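Local coordinates for uncharacterized protein (Bacteroides ovatus, PDB 3P02) that is of unknown function but joins an N-terminal beta-sandwich region of the E-set type to a C-terminal BT_3044-like domain built on a large antiparallel sheet, at residues A[67-70]-A[71-75]; A[199-202]-A[203-206]; A[29-32]-A[33-37]; A[83-87]-A[88-92]; A[96-99]-A[100-104]. All blocks are in the same frame, centred on the assembly; numbering follows the deposited sequence. Where two conformers were deposited one is given.

Four of the five contacts belong to the N-terminal E-set region, and interaction 2 belongs to the BT_3044-like part. Interactions 3, 4 and 5 are connections at strand ends that reach a common sheet. The centres of interactions 3 and 4 lie 15 Å apart, and the centres of interactions 4 and 5 lie 27 Å apart. Interactions 4 and 5 are close in sequence, yet they sit at distant places in the sandwich. Interaction 1 is the end of helix 65-74, which leads on to strand 83-84 and so to interaction 4. Interaction 2 comes to about 6 Å of interaction 1 between nearest atoms. No active site is known; the 1,2-ethanediol at interaction 2 is probably from the crystallisation liquor.

Interaction 1. Residues A[67-70]-A[71-75]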
# COMPACT_ATOMS: atom_id res chain seq x y z
N ASP A 67 17.98 -4.21 5.93
CA ASP A 67 18.45 -5.59 6.02
C ASP A 67 18.16 -6.15 7.41
O ASP A 67 17.79 -7.32 7.52
CB ASP A 67 19.95 -5.73 5.68
CG ASP A 67 20.28 -5.45 4.22
OD1 ASP A 67 19.41 -5.67 3.35
OD2 ASP A 67 21.43 -5.02 3.94
N ILE A 68 18.32 -5.35 8.46
CA ILE A 68 18.07 -5.80 9.83
C ILE A 68 16.56 -5.96 10.08
O ILE A 68 16.14 -7.03 10.53
CB ILE A 68 18.72 -4.81 10.82
CG1 ILE A 68 20.24 -4.92 10.67
CG2 ILE A 68 18.27 -5.09 12.26
CD1 ILE A 68 21.01 -3.73 11.39
N LEU A 69 15.77 -4.92 9.76
CA LEU A 69 14.32 -4.98 9.94
C LEU A 69 13.74 -6.19 9.20
O LEU A 69 12.95 -6.95 9.76
CB LEU A 69 13.67 -3.67 9.43
CG LEU A 69 12.14 -3.61 9.44
CD1 LEU A 69 11.60 -3.42 10.86
CD2 LEU A 69 11.63 -2.50 8.52
N ASN A 70 14.15 -6.39 7.93
CA ASN A 70 13.64 -7.51 7.13
C ASN A 70 13.91 -8.86 7.79
O ASN A 70 13.00 -9.68 7.90
CB ASN A 70 14.26 -7.49 5.74
CG ASN A 70 13.58 -6.51 4.84
OD1 ASN A 70 12.39 -6.24 4.97
ND2 ASN A 70 14.32 -5.96 3.88
N PHE A 71 15.14 -9.08 8.24
CA PHE A 71 15.44 -10.38 8.84
C PHE A 71 14.70 -10.55 10.17
O PHE A 71 14.17 -11.63 10.46
CB PHE A 71 16.95 -10.61 9.00
CG PHE A 71 17.20 -12.04 9.40
CD1 PHE A 71 17.07 -13.06 8.46
CD2 PHE A 71 17.48 -12.38 10.72
CE1 PHE A 71 17.21 -14.40 8.84
CE2 PHE A 71 17.64 -13.71 11.09
CZ PHE A 71 17.49 -14.71 10.15
N GLU A 72 14.73 -9.50 11.01
CA GLU A 72 14.11 -9.57 12.32
C GLU A 72 12.59 -9.78 12.21
O GLU A 72 12.02 -10.48 13.05
CB GLU A 72 14.46 -8.34 13.17
CG GLU A 72 15.95 -8.31 13.49
CD GLU A 72 16.41 -7.19 14.41
OE1 GLU A 72 15.58 -6.31 14.73
OE2 GLU A 72 17.62 -7.15 14.73
N LYS A 73 11.93 -9.19 11.21
CA LYS A 73 10.48 -9.34 11.06
C LYS A 73 10.09 -10.57 10.26
O LYS A 73 9.06 -11.17 10.56
CB LYS A 73 9.85 -8.10 10.40
CG LYS A 73 9.85 -6.85 11.28
CD LYS A 73 8.76 -6.88 12.37
CE LYS A 73 8.95 -5.78 13.39
NZ LYS A 73 8.05 -5.95 14.56
N PHE A 74 10.87 -10.93 9.24
CA PHE A 74 10.45 -12.02 8.34
C PHE A 74 11.34 -13.23 8.27
O PHE A 74 10.97 -14.18 7.56
CB PHE A 74 10.33 -11.44 6.91
CG PHE A 74 9.48 -10.19 6.82
CD1 PHE A 74 8.12 -10.23 7.12
CD2 PHE A 74 10.03 -8.97 6.40
CE1 PHE A 74 7.33 -9.09 7.03
CE2 PHE A 74 9.24 -7.82 6.32
CZ PHE A 74 7.89 -7.88 6.63
N GLY A 75 12.47 -13.23 8.97
CA GLY A 75 13.39 -14.36 8.88
C GLY A 75 13.89 -14.60 7.47
O GLY A 75 14.04 -13.65 6.68
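The ring of Phe74 receives the amide oxygen of Asn70 at its edge, in the ring plane, with Asn70 OD1 3.8 Å from Phe74 CE2. Amide and ring are turned 36° against each other, so the two groups neither stack nor stand upright on one another. One face of the ring carries CB of Lys73, 4.0 Å above its centre. The Asn70 oxygen is held by the backbone N-H of Phe82, which fixes the amide beside the ring.

On another side of the helix Ile68 and Glu72 run side by side: Ile68 CG2 comes within 3.3 Å of Glu72 OE2, and the aliphatic part of the glutamate lies over Ile68 O. Glu72 is extended beyond CG and its other oxygen, OE1, pairs with Arg141. Lys73 was modelled in two conformers; in one of them it bends at its second torsion (chi2 -77°) and carries NZ away to Gly21 O.

Regular i to i+4 bonds underlie all this, from Phe71 N to Asp67 O (3.3 Å) through to Phe74 N on Asn70 O (2.8 Å). Gly75 leaves the helix with positive phi, while its N still reaches Phe71 O. This is the closing turn of helix 65-74: its inner side, Asn70 and Phe74, packs on Leu80 and Tyr81, just ahead of strand 83-84, and Phe74 also meets the ring of Trp22.

Interaction 2. Residues A[199-202]-A[203-206]; sequences QRTE and DYED. With EDO (1,2-ethanediol), chain D.
Thr201 and Tyr204 are the ends of a type I beta turn, closed by Tyr204 N on Thr201 O at 3.0 Å, and the end-to-end directions of 199-202 and 203-206 differ by 110°. Inside the turn Asp203 N also donates to the hydroxyl of Thr201, OG1, at 3.0 Å. This is an ST turn overlaid on the beta turn, so the threonine takes one N-H with its carbonyl and another with its side chain.

Arg200 grips Asp206 side-on in a two-nitrogen salt bridge: NE meets OD1 at 2.9 Å and NH2 meets OD2 at 2.8 Å, both from the syn side. The oxygens lie nearly in the guanidinium plane, but the nitrogens stand somewhat out of the carboxylate plane, the two planes being inclined by 22°. Asp206 presents its carboxylate by holding CG between its own backbone N and carbonyl carbon (chi1 65°). Above the ring of Tyr204 stands Arg200 CA, 3.8 Å from the centroid, a CH-pi contact over the face; Thr201 OG1 lies at the ring edge. One water joins Tyr204 OH to Gln199 O. A second spans Thr201 OG1 and Asp203 OD2, and a third bridges Glu202 OE2 to the same Asp203 oxygen. Gln199 OE1 accepts a 2.6 Å bond from O2 of 1,2-ethanediol.

The whole forms the bend of the loop between strands 192-196 and 211-220. Asp278 takes Arg200 NH1, the ring of Tyr210 makes a cation-pi contact with Arg200, and Thr280 bonds Asp206 OD2, tying the loop to the end of strand 262-278.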
# COMPACT_ATOMS: atom_id res chain seq x y z
N GLN A 199 -5.48 -17.35 -5.39
CA GLN A 199 -5.27 -17.12 -3.96
C GLN A 199 -3.94 -16.43 -3.64
O GLN A 199 -3.58 -16.31 -2.46
CB GLN A 199 -5.42 -18.42 -3.14
CG GLN A 199 -6.85 -18.82 -2.95
CD GLN A 199 -7.00 -19.84 -1.86
OE1 GLN A 199 -6.36 -20.88 -1.88
NE2 GLN A 199 -7.89 -19.56 -0.92
N ARG A 200 -3.24 -15.92 -4.66
CA ARG A 200 -1.98 -15.22 -4.40
C ARG A 200 -2.25 -13.89 -3.67
O ARG A 200 -3.33 -13.28 -3.77
CB ARG A 200 -1.19 -14.97 -5.72
CG ARG A 200 -0.18 -16.08 -6.09
CD ARG A 200 -0.83 -17.45 -6.21
NE ARG A 200 0.12 -18.44 -6.71
CZ ARG A 200 -0.22 -19.64 -7.17
NH1 ARG A 200 -1.49 -20.04 -7.13
NH2 ARG A 200 0.71 -20.46 -7.64
N THR A 201 -1.26 -13.46 -2.89
CA THR A 201 -1.32 -12.20 -2.15
C THR A 201 0.07 -11.59 -2.20
O THR A 201 1.01 -12.23 -2.70
CB THR A 201 -1.74 -12.42 -0.66
OG1 THR A 201 -0.64 -13.05 0.01
CG2 THR A 201 -3.02 -13.28 -0.47
N GLU A 202 0.25 -10.45 -1.52
CA GLU A 202 1.54 -9.80 -1.34
C GLU A 202 2.59 -10.76 -0.71
O GLU A 202 3.78 -10.54 -0.87
CB GLU A 202 1.35 -8.54 -0.47
CG GLU A 202 0.84 -8.84 0.94
CD GLU A 202 0.78 -7.66 1.89
OE1 GLU A 202 1.55 -6.69 1.71
OE2 GLU A 202 -0.04 -7.71 2.83
N ASP A 203 2.14 -11.83 -0.00
CA ASP A 203 3.04 -12.75 0.69
C ASP A 203 3.49 -13.93 -0.15
O ASP A 203 4.25 -14.77 0.35
CB ASP A 203 2.39 -13.30 1.97
CG ASP A 203 2.10 -12.26 3.04
OD1 ASP A 203 2.77 -11.20 3.04
OD2 ASP A 203 1.11 -12.43 3.76
N TYR A 204 3.05 -14.01 -1.42
CA TYR A 204 3.42 -15.17 -2.25
C TYR A 204 4.60 -14.82 -3.11
O TYR A 204 4.59 -13.78 -3.77
CB TYR A 204 2.26 -15.56 -3.17
CG TYR A 204 1.20 -16.40 -2.49
CD1 TYR A 204 0.37 -15.85 -1.52
CD2 TYR A 204 0.97 -17.70 -2.89
CE1 TYR A 204 -0.65 -16.60 -0.93
CE2 TYR A 204 -0.02 -18.48 -2.27
CZ TYR A 204 -0.81 -17.92 -1.28
OH TYR A 204 -1.81 -18.67 -0.68
N GLU A 205 5.62 -15.69 -3.11
CA GLU A 205 6.81 -15.47 -3.91
C GLU A 205 6.48 -15.37 -5.41
O GLU A 205 7.08 -14.54 -6.10
CB GLU A 205 7.79 -16.61 -3.68
CG GLU A 205 9.14 -16.38 -4.33
CD GLU A 205 10.10 -17.54 -4.20
OE1 GLU A 205 9.92 -18.36 -3.26
OE2 GLU A 205 11.03 -17.64 -5.03
N ASP A 206 5.53 -16.20 -5.92
CA ASP A 206 5.25 -16.18 -7.36
C ASP A 206 4.13 -15.21 -7.76
O ASP A 206 3.65 -15.28 -8.90
CB ASP A 206 4.86 -17.62 -7.82
CG ASP A 206 3.57 -18.16 -7.23
OD1 ASP A 206 2.80 -17.36 -6.60
OD2 ASP A 206 3.32 -19.37 -7.38
C1 EDO D . -3.98 -22.22 -5.27
O1 EDO D . -3.34 -21.11 -4.62
C2 EDO D . -5.48 -22.17 -5.05
O2 EDO D . -5.80 -22.66 -3.74
O HOH W 1 -3.85 -17.28 0.02
O HOH W 2 -1.09 -13.45 2.54
O HOH W 3 4.52 -9.37 2.09
O HOH W 4 -0.04 -9.94 4.47

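Interaction 3. Residues A[29-32]-A[33-37]; sequences VRYA and NSAKY
Ala32 and Ser34 close the tight connection between strands 25-30 and 36-45, an arch between two sheets of the beta-sandwich rather than a hairpin: Val29 and Tyr31 bond to strand 146-154, while Ala35 and Tyr37 bond to Leu113 and Phe111. The chain nevertheless nearly reverses, with the two directions 159° apart.

Asn33 lies at the bend. Ser34 follows and turns its carbonyl back, so that its O accepts Ala32 N at 2.9 Å, the donor standing well above the carbonyl plane. Ala35 then brings its methyl over one face of the Tyr31 ring: CB is 3.8 Å from the centroid and displaced toward the rim, a CH-pi contact. The tyrosine hydroxyl is engaged with Gly115 N, which holds the ring at its far end. Ala35 also turns its CA-H to Arg30 O, with the carbon 3.5 Å from the oxygen.

Lys36 takes part through its backbone: its O shares a water with Arg30 O. The water donates to both, 2.6 Å to Arg30 O and 3.0 Å to Lys36 O, and thus bridges strands that share no direct bond at this level. Tyr37 completes the contact near its backbone. Val29 has CG1 anti to its own N (chi1 -177°), and this methyl touches Tyr37 CB at 3.9 Å.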
# COMPACT_ATOMS: atom_id res chain seq x y z
N VAL A 29 -0.70 7.64 -0.10
CA VAL A 29 -0.49 8.48 -1.27
C VAL A 29 -1.56 8.22 -2.34
O VAL A 29 -1.58 7.13 -2.93
CB VAL A 29 0.94 8.31 -1.87
CG1 VAL A 29 1.15 9.28 -3.05
CG2 VAL A 29 2.04 8.53 -0.79
N ARG A 30 -2.37 9.25 -2.66
CA ARG A 30 -3.36 9.09 -3.73
C ARG A 30 -2.73 9.11 -5.10
O ARG A 30 -1.97 10.03 -5.42
CB ARG A 30 -4.45 10.18 -3.67
CG ARG A 30 -5.51 9.90 -4.76
CD ARG A 30 -6.63 10.88 -4.75
NE ARG A 30 -7.63 10.59 -3.72
CZ ARG A 30 -8.66 9.76 -3.86
NH1 ARG A 30 -8.76 8.98 -4.93
NH2 ARG A 30 -9.54 9.64 -2.88
N TYR A 31 -3.09 8.12 -5.93
CA TYR A 31 -2.75 8.09 -7.34
C TYR A 31 -3.91 8.78 -8.09
O TYR A 31 -4.99 8.17 -8.28
CB TYR A 31 -2.53 6.66 -7.87
CG TYR A 31 -1.51 6.58 -9.01
CD1 TYR A 31 -1.68 7.31 -10.18
CD2 TYR A 31 -0.39 5.76 -8.91
CE1 TYR A 31 -0.74 7.26 -11.21
CE2 TYR A 31 0.56 5.70 -9.93
CZ TYR A 31 0.37 6.42 -11.09
OH TYR A 31 1.32 6.36 -12.08
N ALA A 32 -3.73 10.05 -8.41
CA ALA A 32 -4.71 10.82 -9.20
C ALA A 32 -4.12 10.98 -10.62
O ALA A 32 -3.67 9.96 -11.18
CB ALA A 32 -4.96 12.16 -8.52
N ASN A 33 -4.06 12.21 -11.21
CA ASN A 33 -3.39 12.38 -12.51
C ASN A 33 -1.90 12.06 -12.31
O ASN A 33 -1.25 11.49 -13.19
CB ASN A 33 -3.59 13.81 -13.03
CG ASN A 33 -4.98 14.14 -13.54
OD1 ASN A 33 -5.78 13.26 -13.90
ND2 ASN A 33 -5.28 15.43 -13.64
N SER A 34 -1.41 12.35 -11.09
CA SER A 34 -0.06 12.06 -10.62
C SER A 34 -0.19 11.44 -9.24
O SER A 34 -1.25 11.55 -8.63
CB SER A 34 0.79 13.34 -10.59
OG SER A 34 0.34 14.25 -9.60
N ALA A 35 0.88 10.82 -8.74
CA ALA A 35 0.86 10.22 -7.40
C ALA A 35 1.83 11.01 -6.51
O ALA A 35 2.90 10.51 -6.13
CB ALA A 35 1.22 8.75 -7.50
N LYS A 36 1.47 12.26 -6.21
CA LYS A 36 2.30 13.16 -5.42
C LYS A 36 1.70 13.47 -4.05
O LYS A 36 0.50 13.73 -3.92
CB LYS A 36 2.53 14.47 -6.16
CG LYS A 36 3.40 14.33 -7.38
CD LYS A 36 3.72 15.73 -7.94
CE LYS A 36 4.53 15.67 -9.22
NZ LYS A 36 3.72 15.19 -10.38
N TYR A 37 2.56 13.45 -3.02
CA TYR A 37 2.16 13.75 -1.65
C TYR A 37 3.39 14.17 -0.85
O TYR A 37 4.44 13.51 -0.95
CB TYR A 37 1.49 12.53 -0.99
CG TYR A 37 1.03 12.78 0.43
CD1 TYR A 37 -0.01 13.67 0.71
CD2 TYR A 37 1.60 12.09 1.49
CE1 TYR A 37 -0.43 13.90 2.02
CE2 TYR A 37 1.18 12.31 2.81
CZ TYR A 37 0.15 13.20 3.06
OH TYR A 37 -0.27 13.46 4.35
O HOH W 5 -1.97 12.67 -5.31

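Interaction 4. Residues A[83-87]-A[88-92]; sequences RELPQ and KYYSF
Tyr90 OH, Leu85 O and Glu84 OE2 meet round a single water. Tyr90 OH donates to the water, 2.6 Å from OH to the water oxygen, and the water donates to the other two oxygens, 2.7 Å to Leu85 O and 2.7 Å to Glu84 OE2. The same carbonyl lies in the plane of the Tyr90 ring, at its edge, with Leu85 O 3.3 Å from Tyr90 CE2. The ring is folded back over its own turn because CG sits between backbone N and carbonyl carbon (chi1 64°); as a result one face looks onto Gln87 O, above its centre.

Between these groups the chain makes a short 3-10 turn. Tyr89 N donates to Pro86 O at 3.0 Å and Tyr90 N to Gln87 O at 3.3 Å, each from well above the carbonyl plane.

Leu85 divides its methyls between the two tyrosines: CD1 touches CB of Tyr89, while CD2 lies 3.7 Å from Tyr90 CD2 as the two side chains run past each other in opposite directions. Pro86 instead lies alongside Tyr89, its CD 3.6 Å from Tyr89 CD2 and its CG level with the ring plane at the edge; Lys88 CG rests over one face of that ring. The turn joins strands 83-84 and 90-91 of different sheets, and Leu85 and Tyr90 both pack on Phe111.

Chemically, the hydroxyl acts as donor to a water whose two protons are both spent, so the otherwise apolar ring is tethered by a fully directed network, from hydroxyl to water and from water to Leu85 O and Glu84 OE2.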
# COMPACT_ATOMS: atom_id res chain seq x y z
N ARG A 83 11.76 -3.45 0.09
CA ARG A 83 12.83 -3.02 -0.81
C ARG A 83 13.03 -1.55 -0.62
O ARG A 83 12.06 -0.83 -0.39
CB ARG A 83 12.43 -3.30 -2.28
CG ARG A 83 12.26 -4.80 -2.57
CD ARG A 83 11.84 -5.07 -4.00
NE ARG A 83 12.82 -4.56 -4.97
CZ ARG A 83 12.67 -4.62 -6.29
NH1 ARG A 83 11.59 -5.18 -6.82
NH2 ARG A 83 13.60 -4.12 -7.09
N GLU A 84 14.28 -1.08 -0.71
CA GLU A 84 14.53 0.34 -0.57
C GLU A 84 13.84 1.11 -1.69
O GLU A 84 14.03 0.80 -2.86
CB GLU A 84 16.04 0.63 -0.56
CG GLU A 84 16.35 2.11 -0.39
CD GLU A 84 17.84 2.41 -0.51
OE1 GLU A 84 18.64 1.68 0.11
OE2 GLU A 84 18.20 3.36 -1.24
N LEU A 85 13.07 2.14 -1.31
CA LEU A 85 12.41 2.97 -2.31
C LEU A 85 13.47 3.71 -3.16
O LEU A 85 14.28 4.46 -2.59
CB LEU A 85 11.48 3.98 -1.60
CG LEU A 85 10.70 4.91 -2.54
CD1 LEU A 85 9.69 4.12 -3.37
CD2 LEU A 85 9.96 5.99 -1.74
N PRO A 86 13.52 3.51 -4.50
CA PRO A 86 14.52 4.25 -5.31
C PRO A 86 14.35 5.77 -5.19
O PRO A 86 13.24 6.30 -5.02
CB PRO A 86 14.27 3.76 -6.74
CG PRO A 86 13.65 2.38 -6.53
CD PRO A 86 12.73 2.59 -5.34
N GLN A 87 15.50 6.45 -5.31
CA GLN A 87 15.66 7.89 -5.12
C GLN A 87 14.81 8.74 -6.09
O GLN A 87 14.41 9.86 -5.74
CB GLN A 87 17.17 8.22 -5.16
CG GLN A 87 17.64 9.34 -6.02
CD GLN A 87 18.77 10.02 -5.29
OE1 GLN A 87 18.53 10.77 -4.35
NE2 GLN A 87 20.01 9.71 -5.65
N LYS A 88 14.47 8.21 -7.26
CA LYS A 88 13.64 8.98 -8.19
C LYS A 88 12.22 9.20 -7.65
O LYS A 88 11.54 10.13 -8.08
CB LYS A 88 13.60 8.33 -9.57
CG LYS A 88 12.96 6.94 -9.61
CD LYS A 88 12.86 6.52 -11.08
CE LYS A 88 12.01 5.31 -11.27
NZ LYS A 88 11.67 5.12 -12.71
N TYR A 89 11.81 8.41 -6.64
CA TYR A 89 10.46 8.53 -6.09
C TYR A 89 10.32 9.48 -4.91
O TYR A 89 9.18 9.70 -4.46
CB TYR A 89 9.96 7.16 -5.65
CG TYR A 89 9.82 6.21 -6.81
CD1 TYR A 89 8.83 6.40 -7.77
CD2 TYR A 89 10.67 5.12 -6.95
CE1 TYR A 89 8.70 5.52 -8.85
CE2 TYR A 89 10.54 4.23 -8.01
CZ TYR A 89 9.55 4.44 -8.96
OH TYR A 89 9.38 3.58 -10.02
N TYR A 90 11.42 10.09 -4.43
CA TYR A 90 11.24 10.99 -3.30
C TYR A 90 12.29 12.07 -3.28
O TYR A 90 13.33 11.98 -3.95
CB TYR A 90 11.29 10.19 -1.95
CG TYR A 90 12.64 9.55 -1.68
CD1 TYR A 90 13.70 10.29 -1.13
CD2 TYR A 90 12.90 8.24 -2.07
CE1 TYR A 90 14.96 9.73 -0.96
CE2 TYR A 90 14.16 7.67 -1.89
CZ TYR A 90 15.19 8.42 -1.34
OH TYR A 90 16.43 7.85 -1.21
N SER A 91 12.03 13.09 -2.45
CA SER A 91 13.01 14.13 -2.15
C SER A 91 12.78 14.67 -0.75
O SER A 91 11.64 14.80 -0.30
CB SER A 91 13.01 15.24 -3.19
OG SER A 91 11.90 16.11 -3.05
N PHE A 92 13.87 14.96 -0.07
CA PHE A 92 13.77 15.54 1.27
C PHE A 92 15.03 16.36 1.53
O PHE A 92 16.09 16.01 1.03
CB PHE A 92 13.52 14.48 2.37
CG PHE A 92 14.63 13.48 2.58
CD1 PHE A 92 15.73 13.80 3.38
CD2 PHE A 92 14.56 12.22 2.02
CE1 PHE A 92 16.74 12.86 3.60
CE2 PHE A 92 15.59 11.29 2.23
CZ PHE A 92 16.67 11.61 3.02
O HOH W 6 16.78 5.43 -2.11
O HOH W 7 16.11 11.65 -3.62

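Interaction 5. Residues A[96-99]-A[100-104]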
# COMPACT_ATOMS: atom_id res chain seq x y z
N LEU A 96 18.43 20.76 8.25
CA LEU A 96 17.44 21.66 8.84
C LEU A 96 18.03 22.30 10.08
O LEU A 96 18.75 21.64 10.83
CB LEU A 96 16.19 20.86 9.26
CG LEU A 96 14.95 20.86 8.36
CD1 LEU A 96 15.07 19.89 7.23
CD2 LEU A 96 13.74 20.40 9.13
N THR A 97 17.70 23.57 10.31
CA THR A 97 18.10 24.26 11.52
C THR A 97 16.88 24.29 12.44
O THR A 97 15.78 24.65 12.00
CB THR A 97 18.63 25.67 11.22
OG1 THR A 97 19.88 25.53 10.56
CG2 THR A 97 18.82 26.49 12.51
N ILE A 98 17.06 23.82 13.69
CA ILE A 98 16.02 23.90 14.70
C ILE A 98 16.45 25.03 15.63
O ILE A 98 17.45 24.89 16.33
CB ILE A 98 15.74 22.58 15.46
CG1 ILE A 98 15.46 21.40 14.51
CG2 ILE A 98 14.58 22.79 16.46
CD1 ILE A 98 15.35 20.02 15.25
N PRO A 99 15.75 26.18 15.62
CA PRO A 99 16.16 27.31 16.49
C PRO A 99 16.14 26.97 17.98
O PRO A 99 15.33 26.16 18.42
CB PRO A 99 15.12 28.39 16.18
CG PRO A 99 14.56 28.04 14.84
CD PRO A 99 14.55 26.53 14.82
N ALA A 100 17.01 27.65 18.76
CA ALA A 100 17.01 27.50 20.22
C ALA A 100 15.61 27.88 20.73
O ALA A 100 14.99 28.79 20.18
CB ALA A 100 18.07 28.42 20.82
N GLY A 101 15.11 27.16 21.73
CA GLY A 101 13.78 27.45 22.26
C GLY A 101 12.65 26.70 21.56
O GLY A 101 11.52 26.70 22.05
N GLN A 102 12.94 26.05 20.41
CA GLN A 102 11.97 25.27 19.62
C GLN A 102 12.26 23.78 19.82
O GLN A 102 13.38 23.35 19.58
CB GLN A 102 12.06 25.68 18.14
CG GLN A 102 10.97 25.11 17.27
CD GLN A 102 11.14 25.52 15.82
OE1 GLN A 102 11.44 26.67 15.48
NE2 GLN A 102 10.88 24.59 14.94
N SER A 103 11.32 22.99 20.36
CA SER A 103 11.63 21.58 20.63
C SER A 103 11.02 20.63 19.58
O SER A 103 11.03 19.41 19.75
CB SER A 103 11.15 21.18 22.02
OG SER A 103 9.74 21.05 22.01
N HIS A 104 10.49 21.20 18.52
CA HIS A 104 9.88 20.42 17.46
C HIS A 104 10.38 20.91 16.11
O HIS A 104 10.85 22.04 15.99
CB HIS A 104 8.34 20.57 17.55
CG HIS A 104 7.89 21.99 17.40
ND1 HIS A 104 7.54 22.50 16.16
CD2 HIS A 104 7.84 22.99 18.32
CE1 HIS A 104 7.24 23.78 16.38
NE2 HIS A 104 7.42 24.13 17.65
O HOH W 8 15.71 23.67 20.09
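Gln102 crosses Pro99 obliquely. Its CB is 3.3 Å from Pro99 O and brushes Ile98 CG2. With CG anti to the backbone N (chi1 -171°) and the chain extended beyond, CG passes over one face of the His104 imidazole, 3.7 Å above the plane and toward its rim. CD comes next, 3.7 Å from Pro99 CD, and the amide then parts its two ends: OE1 leans on the proline ring, 3.2 Å from Pro99 CD, while NE2 donates a 2.8 Å bond to His104 O, nearly in the amide plane.

The backbone below forms a type II beta turn from Pro99 to Gln102, closed by Gln102 N on Pro99 O at 3.1 Å. Gly101 occupies its third position with positive phi, where a CB would be pressed against the preceding carbonyl oxygen. Ala100 N bonds to Asp54 OD1, which holds the start of the turn to the residue just before strand 55-61.

Ile98, buried at the end of strand 95-98, places CG2 3.4 Å from Gln102 O; it also packs on Val43, Val45, Val57 and Ala105. The turn therefore carries the chain from strand 95-98 to strand 104-112, in a different sheet, at a far end of the sandwich.

One N-H of the glutamine NE2 is used on His104 O, joining the side chain to the chain that follows the turn, while OE1 faces C-H groups of proline, of which CD, bound to the amide nitrogen, is probably somewhat polarised and so a tolerable neighbour.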